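Local coordinates for glutamine amidotransferase type-2 domain-containing protein (Pseudomonas aeruginosa PAO1, PDB 1TE5) that probably hydrolyses glutamine to release ammonia for transfer, as a predicted class-II glutamine amidotransferase of the Ntn-hydrolase kind, at residues Ile38-Gly43 against Ile69-Val74; Asp176-Phe181 against Leu245-Glu250; Arg44-Phe49 against Gly100-Phe105; Thr13-Ser18 against Val209-Glu214. All blocks are in the same frame, centred on the assembly; numbering follows the deposited sequence.

Contact 1 of 4, residues Ile38-Gly43 against Ile69-Val74; sequences IAFYEG and IKSETV
Phe40 and Ile69 form the apolar centre of this contact, the phenyl ring reaching across to the isoleucine. Phe40 CB lies 3.7 Å from Val74 CG2 and close to the hydroxyl of Ser71. With chi1 at 60°, CG sits between the backbone N and the carbonyl carbon, which carries the ring past Ser71 to Ile69. CD1 and CE1 lie beneath Ile69 CG2, Phe40 CE1 at 3.6 Å from it, while Phe40 CE2 meets Ile69 CD1 at 3.7 Å and CZ leans on Ile69 CG1. The methyl Ile69 CG2 stands over the middle of the Phe40 ring, 11° off the ring normal, a CH-pi contact. Ser71 OG is buried here and has no polar partner in the model.

The backbones pair antiparallel, Phe40 and Val74 forming a non-hydrogen-bonded pair. Beside it, Tyr41 N donates to Thr73 O over 3.1 Å, and the same oxygen lies at the edge of the Tyr41 ring, in its plane. Past this point Ile69-Val74 turns a corner at Glu72, and a water takes over, donating to Tyr41 O and accepting from Glu72 N. A second water donates to both Glu42 OE1 and Lys70 O.

Strand 35-42 lies between strands 73-80 and 45-51 in the seven-stranded sheet. Across the corner, strand 70-71 joins the four-stranded sheet beside strand 12-19, where Lys70 forms a salt bridge with Asp14. The Tyr41 hydroxyl points elsewhere, hydrogen-bonding Thr104 and Tyr102 O of strand 101-108.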
# COMPACT_ATOMS: atom_id res chain seq x y z
N ILE A 38 3.07 -9.44 1.06
CA ILE A 38 3.68 -9.54 -0.26
C ILE A 38 3.58 -8.20 -0.97
O ILE A 38 2.48 -7.72 -1.25
CB ILE A 38 2.96 -10.60 -1.12
CG1 ILE A 38 3.06 -11.97 -0.44
CG2 ILE A 38 3.57 -10.65 -2.51
CD1 ILE A 38 2.12 -13.00 -1.02
N ALA A 39 4.73 -7.60 -1.23
CA ALA A 39 4.80 -6.33 -1.93
C ALA A 39 5.55 -6.58 -3.22
O ALA A 39 6.44 -7.42 -3.26
CB ALA A 39 5.53 -5.30 -1.09
N PHE A 40 5.12 -5.94 -4.29
CA PHE A 40 5.78 -6.09 -5.58
C PHE A 40 5.62 -4.82 -6.40
O PHE A 40 4.76 -3.99 -6.11
CB PHE A 40 5.30 -7.34 -6.33
CG PHE A 40 3.84 -7.34 -6.64
CD1 PHE A 40 3.37 -6.92 -7.89
CD2 PHE A 40 2.92 -7.81 -5.70
CE1 PHE A 40 2.00 -6.96 -8.20
CE2 PHE A 40 1.56 -7.86 -6.00
CZ PHE A 40 1.10 -7.43 -7.25
N TYR A 41 6.47 -4.66 -7.41
CA TYR A 41 6.43 -3.46 -8.23
C TYR A 41 5.87 -3.59 -9.63
O TYR A 41 6.01 -4.61 -10.28
CB TYR A 41 7.83 -2.85 -8.30
CG TYR A 41 8.35 -2.46 -6.95
CD1 TYR A 41 8.84 -3.42 -6.06
CD2 TYR A 41 8.36 -1.13 -6.55
CE1 TYR A 41 9.33 -3.07 -4.81
CE2 TYR A 41 8.84 -0.76 -5.30
CZ TYR A 41 9.32 -1.73 -4.44
OH TYR A 41 9.79 -1.36 -3.21
N GLU A 42 5.28 -2.50 -10.10
CA GLU A 42 4.70 -2.40 -11.43
C GLU A 42 5.17 -1.06 -11.98
O GLU A 42 4.45 -0.06 -12.06
CB GLU A 42 3.18 -2.35 -11.30
CG GLU A 42 2.42 -3.07 -12.38
CD GLU A 42 0.99 -3.41 -11.95
OE1 GLU A 42 0.81 -4.39 -11.20
OE2 GLU A 42 0.06 -2.68 -12.37
N GLY A 43 6.46 -1.05 -12.32
CA GLY A 43 7.11 0.17 -12.75
C GLY A 43 7.68 0.76 -11.45
O GLY A 43 8.39 0.04 -10.73
N ILE A 69 -0.28 -11.47 -10.88
CA ILE A 69 0.94 -10.75 -10.55
C ILE A 69 2.03 -10.96 -11.60
O ILE A 69 2.22 -12.06 -12.12
CB ILE A 69 1.49 -11.21 -9.18
CG1 ILE A 69 0.44 -10.99 -8.08
CG2 ILE A 69 2.77 -10.46 -8.85
CD1 ILE A 69 0.90 -11.41 -6.70
N LYS A 70 2.75 -9.89 -11.91
CA LYS A 70 3.83 -9.94 -12.89
C LYS A 70 4.77 -8.75 -12.65
O LYS A 70 4.48 -7.63 -13.08
CB LYS A 70 3.25 -9.88 -14.30
CG LYS A 70 4.22 -10.28 -15.39
CD LYS A 70 3.69 -9.95 -16.78
CE LYS A 70 2.49 -10.81 -17.18
NZ LYS A 70 2.88 -12.23 -17.46
N SER A 71 5.88 -9.01 -11.97
CA SER A 71 6.85 -7.96 -11.66
C SER A 71 8.31 -8.40 -11.69
O SER A 71 8.62 -9.56 -11.94
CB SER A 71 6.55 -7.33 -10.30
OG SER A 71 6.43 -8.32 -9.30
N GLU A 72 9.20 -7.42 -11.53
CA GLU A 72 10.64 -7.66 -11.52
C GLU A 72 11.17 -7.68 -10.10
O GLU A 72 12.25 -8.21 -9.86
CB GLU A 72 11.37 -6.57 -12.30
CG GLU A 72 10.95 -6.47 -13.76
CD GLU A 72 11.83 -5.53 -14.56
OE1 GLU A 72 12.24 -5.90 -15.67
OE2 GLU A 72 12.12 -4.41 -14.09
N THR A 73 10.41 -7.12 -9.16
CA THR A 73 10.83 -7.05 -7.76
C THR A 73 9.70 -7.42 -6.79
O THR A 73 8.66 -6.75 -6.73
CB THR A 73 11.35 -5.64 -7.40
OG1 THR A 73 12.30 -5.21 -8.39
CG2 THR A 73 12.02 -5.64 -6.03
N VAL A 74 9.94 -8.46 -6.01
CA VAL A 74 8.97 -8.93 -5.04
C VAL A 74 9.63 -9.13 -3.68
O VAL A 74 10.70 -9.71 -3.60
CB VAL A 74 8.39 -10.29 -5.48
CG1 VAL A 74 7.45 -10.84 -4.41
CG2 VAL A 74 7.67 -10.14 -6.81
O HOH W 1 8.55 -4.64 -11.53
O HOH W 2 1.49 -7.15 -12.32

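Contact 2 of 4, residues Asp176-Phe181 against Leu245-Glu250; sequences DGDWLF and LWWGGE
Trp247 lays one face of its indole against Asp178 and the start of Trp179. With CG of Trp247 opposite its backbone nitrogen (chi1 -166°), the indole reaches across to Asp178. Asp178 CB is 3.7 Å from Trp247 CZ2, and the carboxylate lies above the level of the ring, just past its rim at CZ2, its plane 14° from that of the indole. Trp179 turns the edge of its five-membered ring toward the face of the Trp247 six-membered ring, a T-shaped pair with planes at 75°. Leu245 CD1 packs next to them, 3.7 Å from Trp179 CE3 and 3.9 Å from Phe181 CB.

Behind these side chains the strands are tied by two backbone bonds between Leu180 and Trp246: Leu180 N to Trp246 O at 2.9 Å, and Trp246 N to Leu180 O at 3.1 Å. Trp246 and Leu180 place their CB atoms together on the other face of the sheet from Leu245 and Phe181.

Further out, Asp176 OD1 accepts from Asp178 N at 2.7 Å, an Asx turn just before strand 180-183. Asp178 OD2 has its strongest partner in Arg101, with which it forms a salt bridge, and a water links it to Trp247 NE1. Val150 of helix 150-165 packs on Trp179, Leu245 and Trp247.

The arrangement is an antiparallel strand pair within a six-stranded sheet, in which a type I' turn from Trp247 to Glu250 makes the beta hairpin joining strands 243-247 and 250-253.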
# COMPACT_ATOMS: atom_id res chain seq x y z
N ASP A 176 14.18 -0.50 -3.58
CA ASP A 176 13.55 0.76 -3.97
C ASP A 176 12.77 0.56 -5.28
O ASP A 176 12.36 1.52 -5.94
CB ASP A 176 14.66 1.79 -4.19
CG ASP A 176 15.40 1.70 -5.53
OD1 ASP A 176 15.42 0.62 -6.15
OD2 ASP A 176 15.97 2.73 -5.96
N GLY A 177 12.60 -0.71 -5.66
CA GLY A 177 11.89 -1.05 -6.88
C GLY A 177 12.83 -1.41 -8.01
O GLY A 177 12.40 -1.98 -9.01
N ASP A 178 14.09 -0.99 -7.89
CA ASP A 178 15.12 -1.29 -8.89
C ASP A 178 15.89 -2.52 -8.41
O ASP A 178 15.75 -3.62 -8.95
CB ASP A 178 16.13 -0.13 -9.04
CG ASP A 178 15.57 1.07 -9.80
OD1 ASP A 178 16.08 2.20 -9.57
OD2 ASP A 178 14.67 0.89 -10.64
N TRP A 179 16.77 -2.27 -7.45
CA TRP A 179 17.60 -3.29 -6.86
C TRP A 179 16.93 -3.90 -5.65
O TRP A 179 16.01 -3.31 -5.06
CB TRP A 179 18.94 -2.68 -6.46
CG TRP A 179 18.80 -1.34 -5.79
CD1 TRP A 179 18.90 -0.12 -6.38
CD2 TRP A 179 18.48 -1.10 -4.41
NE1 TRP A 179 18.65 0.87 -5.45
CE2 TRP A 179 18.39 0.29 -4.24
CE3 TRP A 179 18.24 -1.93 -3.31
CZ2 TRP A 179 18.07 0.88 -3.02
CZ3 TRP A 179 17.92 -1.35 -2.09
CH2 TRP A 179 17.84 0.04 -1.96
N LEU A 180 17.44 -5.04 -5.23
CA LEU A 180 16.91 -5.73 -4.08
C LEU A 180 18.09 -6.07 -3.20
O LEU A 180 18.89 -6.93 -3.53
CB LEU A 180 16.18 -7.00 -4.52
CG LEU A 180 15.60 -7.98 -3.50
CD1 LEU A 180 15.03 -7.25 -2.31
CD2 LEU A 180 14.53 -8.79 -4.18
N PHE A 181 18.23 -5.33 -2.11
CA PHE A 181 19.31 -5.54 -1.15
C PHE A 181 18.95 -6.69 -0.22
O PHE A 181 17.86 -6.75 0.33
CB PHE A 181 19.55 -4.26 -0.36
CG PHE A 181 20.65 -4.37 0.66
CD1 PHE A 181 20.36 -4.33 2.02
CD2 PHE A 181 21.97 -4.48 0.27
CE1 PHE A 181 21.36 -4.39 2.97
CE2 PHE A 181 22.99 -4.55 1.21
CZ PHE A 181 22.69 -4.50 2.56
N LEU A 245 23.60 -7.45 -3.50
CA LEU A 245 22.76 -6.45 -4.13
C LEU A 245 22.37 -7.03 -5.47
O LEU A 245 23.24 -7.40 -6.28
CB LEU A 245 23.49 -5.12 -4.31
CG LEU A 245 22.57 -3.97 -4.75
CD1 LEU A 245 21.45 -3.78 -3.74
CD2 LEU A 245 23.38 -2.69 -4.89
N TRP A 246 21.07 -7.18 -5.65
CA TRP A 246 20.50 -7.72 -6.87
C TRP A 246 19.89 -6.60 -7.68
O TRP A 246 19.59 -5.53 -7.15
CB TRP A 246 19.41 -8.73 -6.53
CG TRP A 246 19.90 -9.89 -5.79
CD1 TRP A 246 19.93 -10.05 -4.43
CD2 TRP A 246 20.47 -11.08 -6.34
NE1 TRP A 246 20.49 -11.26 -4.11
CE2 TRP A 246 20.83 -11.92 -5.27
CE3 TRP A 246 20.71 -11.51 -7.65
CZ2 TRP A 246 21.42 -13.18 -5.46
CZ3 TRP A 246 21.30 -12.77 -7.85
CH2 TRP A 246 21.64 -13.58 -6.75
N TRP A 247 19.73 -6.86 -8.96
CA TRP A 247 19.12 -5.93 -9.90
C TRP A 247 19.10 -6.70 -11.20
O TRP A 247 20.14 -7.15 -11.68
CB TRP A 247 19.95 -4.65 -10.02
CG TRP A 247 19.22 -3.52 -10.70
CD1 TRP A 247 18.02 -3.59 -11.35
CD2 TRP A 247 19.62 -2.15 -10.76
NE1 TRP A 247 17.66 -2.36 -11.82
CE2 TRP A 247 18.62 -1.45 -11.47
CE3 TRP A 247 20.74 -1.44 -10.29
CZ2 TRP A 247 18.70 -0.08 -11.72
CZ3 TRP A 247 20.81 -0.07 -10.54
CH2 TRP A 247 19.80 0.59 -11.25
N GLY A 248 17.90 -6.86 -11.77
CA GLY A 248 17.76 -7.61 -13.01
C GLY A 248 18.11 -9.08 -12.86
O GLY A 248 18.45 -9.75 -13.84
N GLY A 249 17.99 -9.61 -11.64
CA GLY A 249 18.30 -11.00 -11.39
C GLY A 249 19.78 -11.28 -11.33
O GLY A 249 20.20 -12.41 -11.10
N GLU A 250 20.59 -10.25 -11.56
CA GLU A 250 22.04 -10.40 -11.53
C GLU A 250 22.64 -9.82 -10.28
O GLU A 250 22.09 -8.89 -9.69
CB GLU A 250 22.67 -9.72 -12.75
CG GLU A 250 22.34 -10.35 -14.10
CD GLU A 250 22.98 -11.72 -14.31
OE1 GLU A 250 23.63 -12.24 -13.38
OE2 GLU A 250 22.83 -12.27 -15.42
O HOH W 3 15.21 -6.08 -11.32
O HOH W 4 14.70 -1.35 -12.46

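Contact 3 of 4, residues Arg44-Phe49 against Gly100-Phe105; sequences RGVRLF and GRYWTF
Arg44 and Arg101 reach each other by different routes. The Arg44 chain is extended from CG to NE (chi2 173°), whereas Arg101 folds at chi2 and chi3 (both -58°), so that its guanidinium swings over to that of Arg44. The two flat groups stack with centres 4.1 Å apart and planes at 23°, and Arg44 NH2 lies 3.4 Å from Arg101 NH2. Both are donors, and the nearby Asp178 carboxylate would probably ease the like charges. Arg44 CG also rests 3.7 Å from Arg101 NH1.

Farther along, Val46 CG1 packs against the Tyr102 side chain, 3.7 Å from Tyr102 CD1, while Val46 CG2 approaches Thr104 OG1, which is already hydrogen-bonded to Tyr41. Arg44 O meets the edge of the Tyr102 ring near its plane. A water bridges the backbones, donating to Arg44 O at 2.9 Å and accepting from Tyr102 N at 2.7 Å.

Strand 45-51, an outermost strand of the seven-stranded sheet within this chain, here faces strand 101-108 of the six-stranded one. Ile95 of strand 94-98 touches both Val46 and Tyr102, and Val124 of the second subunit packs on Arg44 and Tyr102.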
# COMPACT_ATOMS: atom_id res chain seq x y z
N ARG A 44 7.40 2.02 -11.16
CA ARG A 44 7.86 2.61 -9.91
C ARG A 44 6.82 2.42 -8.83
O ARG A 44 7.10 2.59 -7.64
CB ARG A 44 8.20 4.10 -10.08
CG ARG A 44 9.53 4.30 -10.79
CD ARG A 44 9.80 5.75 -11.12
NE ARG A 44 10.72 5.84 -12.25
CZ ARG A 44 11.80 6.61 -12.29
NH1 ARG A 44 12.56 6.60 -13.38
NH2 ARG A 44 12.12 7.39 -11.27
N GLY A 45 5.60 2.09 -9.25
CA GLY A 45 4.51 1.86 -8.31
C GLY A 45 4.66 0.54 -7.58
O GLY A 45 5.29 -0.38 -8.08
N VAL A 46 4.08 0.44 -6.39
CA VAL A 46 4.17 -0.77 -5.58
C VAL A 46 2.80 -1.24 -5.08
O VAL A 46 1.93 -0.42 -4.76
CB VAL A 46 5.12 -0.57 -4.37
CG1 VAL A 46 4.68 0.60 -3.53
CG2 VAL A 46 5.16 -1.81 -3.50
N ARG A 47 2.58 -2.55 -5.10
CA ARG A 47 1.33 -3.12 -4.61
C ARG A 47 1.63 -3.87 -3.31
O ARG A 47 2.62 -4.57 -3.20
CB ARG A 47 0.73 -4.08 -5.63
CG ARG A 47 0.29 -3.42 -6.91
CD ARG A 47 -0.52 -4.38 -7.74
NE ARG A 47 -0.87 -3.84 -9.05
CZ ARG A 47 -1.98 -3.16 -9.32
NH1 ARG A 47 -2.20 -2.72 -10.55
NH2 ARG A 47 -2.87 -2.92 -8.37
N LEU A 48 0.76 -3.71 -2.32
CA LEU A 48 0.96 -4.36 -1.04
C LEU A 48 -0.29 -5.09 -0.55
O LEU A 48 -1.38 -4.51 -0.46
CB LEU A 48 1.39 -3.34 0.01
CG LEU A 48 1.62 -3.84 1.44
CD1 LEU A 48 2.80 -4.81 1.50
CD2 LEU A 48 1.85 -2.65 2.35
N PHE A 49 -0.12 -6.38 -0.25
CA PHE A 49 -1.20 -7.21 0.27
C PHE A 49 -0.61 -7.83 1.52
O PHE A 49 0.44 -8.48 1.47
CB PHE A 49 -1.54 -8.33 -0.72
CG PHE A 49 -1.89 -7.86 -2.10
CD1 PHE A 49 -0.91 -7.77 -3.09
CD2 PHE A 49 -3.21 -7.52 -2.43
CE1 PHE A 49 -1.23 -7.34 -4.38
CE2 PHE A 49 -3.54 -7.09 -3.72
CZ PHE A 49 -2.54 -7.01 -4.70
N GLY A 100 11.81 9.89 -4.01
CA GLY A 100 10.87 9.68 -5.10
C GLY A 100 10.75 8.23 -5.54
O GLY A 100 10.33 7.94 -6.66
N ARG A 101 11.15 7.32 -4.66
CA ARG A 101 11.08 5.88 -4.90
C ARG A 101 10.41 5.25 -3.68
O ARG A 101 10.60 5.70 -2.55
CB ARG A 101 12.49 5.28 -5.04
CG ARG A 101 13.44 5.98 -5.99
CD ARG A 101 12.91 6.09 -7.42
NE ARG A 101 12.60 4.79 -8.01
CZ ARG A 101 13.15 4.34 -9.13
NH1 ARG A 101 12.79 3.14 -9.59
NH2 ARG A 101 14.05 5.06 -9.79
N TYR A 102 9.57 4.24 -3.89
CA TYR A 102 8.94 3.58 -2.74
C TYR A 102 9.90 2.51 -2.23
O TYR A 102 10.37 1.69 -3.00
CB TYR A 102 7.59 2.94 -3.12
CG TYR A 102 6.46 3.93 -3.34
CD1 TYR A 102 5.81 4.01 -4.58
CD2 TYR A 102 6.03 4.78 -2.31
CE1 TYR A 102 4.79 4.92 -4.79
CE2 TYR A 102 5.00 5.70 -2.53
CZ TYR A 102 4.39 5.76 -3.76
OH TYR A 102 3.39 6.68 -3.99
N TRP A 103 10.26 2.59 -0.96
CA TRP A 103 11.16 1.60 -0.41
C TRP A 103 10.36 0.52 0.29
O TRP A 103 9.39 0.83 0.99
CB TRP A 103 12.14 2.24 0.59
CG TRP A 103 13.31 2.88 -0.06
CD1 TRP A 103 13.29 3.80 -1.08
CD2 TRP A 103 14.69 2.69 0.27
NE1 TRP A 103 14.57 4.18 -1.40
CE2 TRP A 103 15.45 3.52 -0.58
CE3 TRP A 103 15.36 1.90 1.22
CZ2 TRP A 103 16.84 3.59 -0.52
CZ3 TRP A 103 16.75 1.97 1.28
CH2 TRP A 103 17.47 2.81 0.41
N THR A 104 10.78 -0.73 0.14
CA THR A 104 10.10 -1.87 0.76
C THR A 104 11.08 -2.59 1.68
O THR A 104 12.24 -2.79 1.33
CB THR A 104 9.53 -2.82 -0.33
OG1 THR A 104 8.47 -2.17 -1.06
CG2 THR A 104 8.95 -4.07 0.30
N PHE A 105 10.62 -2.96 2.88
CA PHE A 105 11.47 -3.62 3.86
C PHE A 105 10.82 -4.82 4.55
O PHE A 105 9.66 -4.77 4.96
CB PHE A 105 11.86 -2.56 4.91
CG PHE A 105 12.72 -3.07 6.03
CD1 PHE A 105 14.11 -3.00 5.95
CD2 PHE A 105 12.15 -3.52 7.22
CE1 PHE A 105 14.91 -3.37 7.04
CE2 PHE A 105 12.95 -3.89 8.31
CZ PHE A 105 14.32 -3.81 8.21
O HOH W 5 9.60 3.04 -6.32

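Contact 4 of 4, residues Thr13-Ser18 against Val209-Glu214; sequences TDIVFS and VDFHAE
Val16 and Asp210 form an antiparallel hydrogen-bonded pair, joining strands 12-19 and 207-211 in the middle of the four-stranded antiparallel sheet. Val16 N donates to Asp210 O at 3.2 Å, and Asp210 N returns the bond to Val16 O at 3.0 Å. Next comes the non-hydrogen-bonded pair of Phe17 and Val209. Toward the other end the strands part, and a water fills in between them, donating to Asp14 O and accepting from His212 N.

The side chains divide by face. Ile15 lies alongside Val209 and Phe211, pointing the same way as both. Ile15 CG1 meets Phe211 CE2 at 3.9 Å, and Met7 of strand 4-9 touches both Ile15 and Phe211, so this face is turned to the seven-stranded sheet. Val16 and Asp210 occupy the other face. There Val16 CG2, held between its own backbone N and carbonyl carbon, is brought onto the aspartate and crosses it obliquely, 3.3 Å from Asp210 CB. The Asp210 carboxylate goes on to a salt bridge with Arg201 of strand 200-203.

Asp14 has its stronger partner in Lys70, through OD1, and turns OD2 to His212 ND1, a weak bond of 3.3 Å bent to 126°. On the face of Ile15 and Val209 the packing is tight: the methyls Ile15 CG2 and Val209 CG2 stand 3.4 Å apart.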
# COMPACT_ATOMS: atom_id res chain seq x y z
N THR A 13 7.93 -10.97 -14.55
CA THR A 13 7.57 -12.39 -14.52
C THR A 13 6.41 -12.75 -13.60
O THR A 13 6.15 -12.08 -12.59
CB THR A 13 8.79 -13.34 -14.20
OG1 THR A 13 8.88 -13.61 -12.80
CG2 THR A 13 10.10 -12.72 -14.66
N ASP A 14 5.69 -13.80 -13.98
CA ASP A 14 4.54 -14.30 -13.23
C ASP A 14 4.93 -15.00 -11.94
O ASP A 14 5.93 -15.72 -11.89
CB ASP A 14 3.73 -15.28 -14.08
CG ASP A 14 3.03 -14.60 -15.23
OD1 ASP A 14 2.27 -13.64 -14.98
OD2 ASP A 14 3.23 -15.04 -16.38
N ILE A 15 4.13 -14.79 -10.90
CA ILE A 15 4.32 -15.41 -9.59
C ILE A 15 2.93 -15.69 -9.00
O ILE A 15 2.22 -14.75 -8.63
CB ILE A 15 5.06 -14.48 -8.60
CG1 ILE A 15 6.36 -13.98 -9.20
CG2 ILE A 15 5.38 -15.23 -7.33
CD1 ILE A 15 7.16 -13.15 -8.24
N VAL A 16 2.52 -16.95 -8.95
CA VAL A 16 1.22 -17.25 -8.39
C VAL A 16 1.33 -17.77 -6.95
O VAL A 16 2.05 -18.73 -6.68
CB VAL A 16 0.41 -18.26 -9.24
CG1 VAL A 16 0.34 -17.81 -10.68
CG2 VAL A 16 0.99 -19.64 -9.15
N PHE A 17 0.72 -17.03 -6.03
CA PHE A 17 0.73 -17.45 -4.65
C PHE A 17 -0.56 -18.20 -4.42
O PHE A 17 -1.63 -17.72 -4.81
CB PHE A 17 0.77 -16.25 -3.70
CG PHE A 17 2.13 -15.66 -3.55
CD1 PHE A 17 2.63 -14.79 -4.52
CD2 PHE A 17 2.92 -15.96 -2.44
CE1 PHE A 17 3.90 -14.23 -4.39
CE2 PHE A 17 4.19 -15.41 -2.30
CZ PHE A 17 4.68 -14.54 -3.28
N SER A 18 -0.45 -19.38 -3.83
CA SER A 18 -1.60 -20.19 -3.52
C SER A 18 -1.50 -20.54 -2.05
O SER A 18 -0.63 -21.32 -1.65
CB SER A 18 -1.62 -21.48 -4.35
OG SER A 18 -1.87 -21.23 -5.73
N VAL A 209 4.09 -21.29 -4.49
CA VAL A 209 4.33 -20.19 -5.40
C VAL A 209 4.89 -20.78 -6.68
O VAL A 209 5.97 -21.36 -6.70
CB VAL A 209 5.26 -19.11 -4.79
CG1 VAL A 209 6.34 -19.73 -3.93
CG2 VAL A 209 5.86 -18.26 -5.89
N ASP A 210 4.10 -20.70 -7.74
CA ASP A 210 4.48 -21.25 -9.02
C ASP A 210 5.10 -20.23 -9.95
O ASP A 210 4.67 -19.07 -10.00
CB ASP A 210 3.28 -21.88 -9.73
CG ASP A 210 2.71 -23.05 -8.97
OD1 ASP A 210 1.68 -22.85 -8.28
OD2 ASP A 210 3.28 -24.16 -9.06
N PHE A 211 6.07 -20.70 -10.72
CA PHE A 211 6.78 -19.90 -11.71
C PHE A 211 6.60 -20.58 -13.07
O PHE A 211 6.52 -21.81 -13.16
CB PHE A 211 8.26 -19.82 -11.35
CG PHE A 211 8.54 -18.96 -10.14
CD1 PHE A 211 8.57 -19.52 -8.87
CD2 PHE A 211 8.77 -17.60 -10.28
CE1 PHE A 211 8.84 -18.72 -7.76
CE2 PHE A 211 9.03 -16.80 -9.17
CZ PHE A 211 9.07 -17.36 -7.90
N HIS A 212 6.47 -19.77 -14.11
CA HIS A 212 6.26 -20.30 -15.47
C HIS A 212 7.57 -20.44 -16.24
O HIS A 212 8.65 -20.37 -15.66
CB HIS A 212 5.29 -19.40 -16.25
CG HIS A 212 3.94 -19.27 -15.61
ND1 HIS A 212 3.02 -18.31 -15.99
CD2 HIS A 212 3.35 -19.97 -14.61
CE1 HIS A 212 1.93 -18.43 -15.25
NE2 HIS A 212 2.10 -19.43 -14.40
N ALA A 213 7.44 -20.72 -17.53
CA ALA A 213 8.59 -20.87 -18.42
C ALA A 213 9.10 -19.47 -18.78
O ALA A 213 8.50 -18.47 -18.39
CB ALA A 213 8.18 -21.61 -19.68
N GLU A 214 10.19 -19.40 -19.54
CA GLU A 214 10.78 -18.12 -19.91
C GLU A 214 9.96 -17.30 -20.91
O GLU A 214 9.34 -17.85 -21.83
CB GLU A 214 12.20 -18.30 -20.43
CG GLU A 214 12.31 -18.83 -21.87
CD GLU A 214 12.13 -20.33 -21.99
OE1 GLU A 214 11.75 -20.79 -23.10
OE2 GLU A 214 12.39 -21.06 -21.00
O HOH W 6 7.44 -16.91 -14.19

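In the fold
Contacts 1 and 2 are buried, contact 4 is partly so, and contact 3 lies at the surface against the second subunit. Contacts 1, 2 and 4 pair strands by backbone bonds, one in each sheet, whereas contact 3 bridges two sheets through side chains and a water. Aromatic packing marks the two buried contacts; stacked guanidiniums mark contact 3, and a weak aspartate-histidine bond the more exposed end of contact 4. Contact 1 touches all the others: Thr73 to Gly177, Tyr41 to Thr104, Lys70 to Asp14. Asp178 and Arg101 join contacts 2 and 3, while contact 4 stays about 9 Å from contact 2 and about 8 Å from contact 3 between nearest atoms.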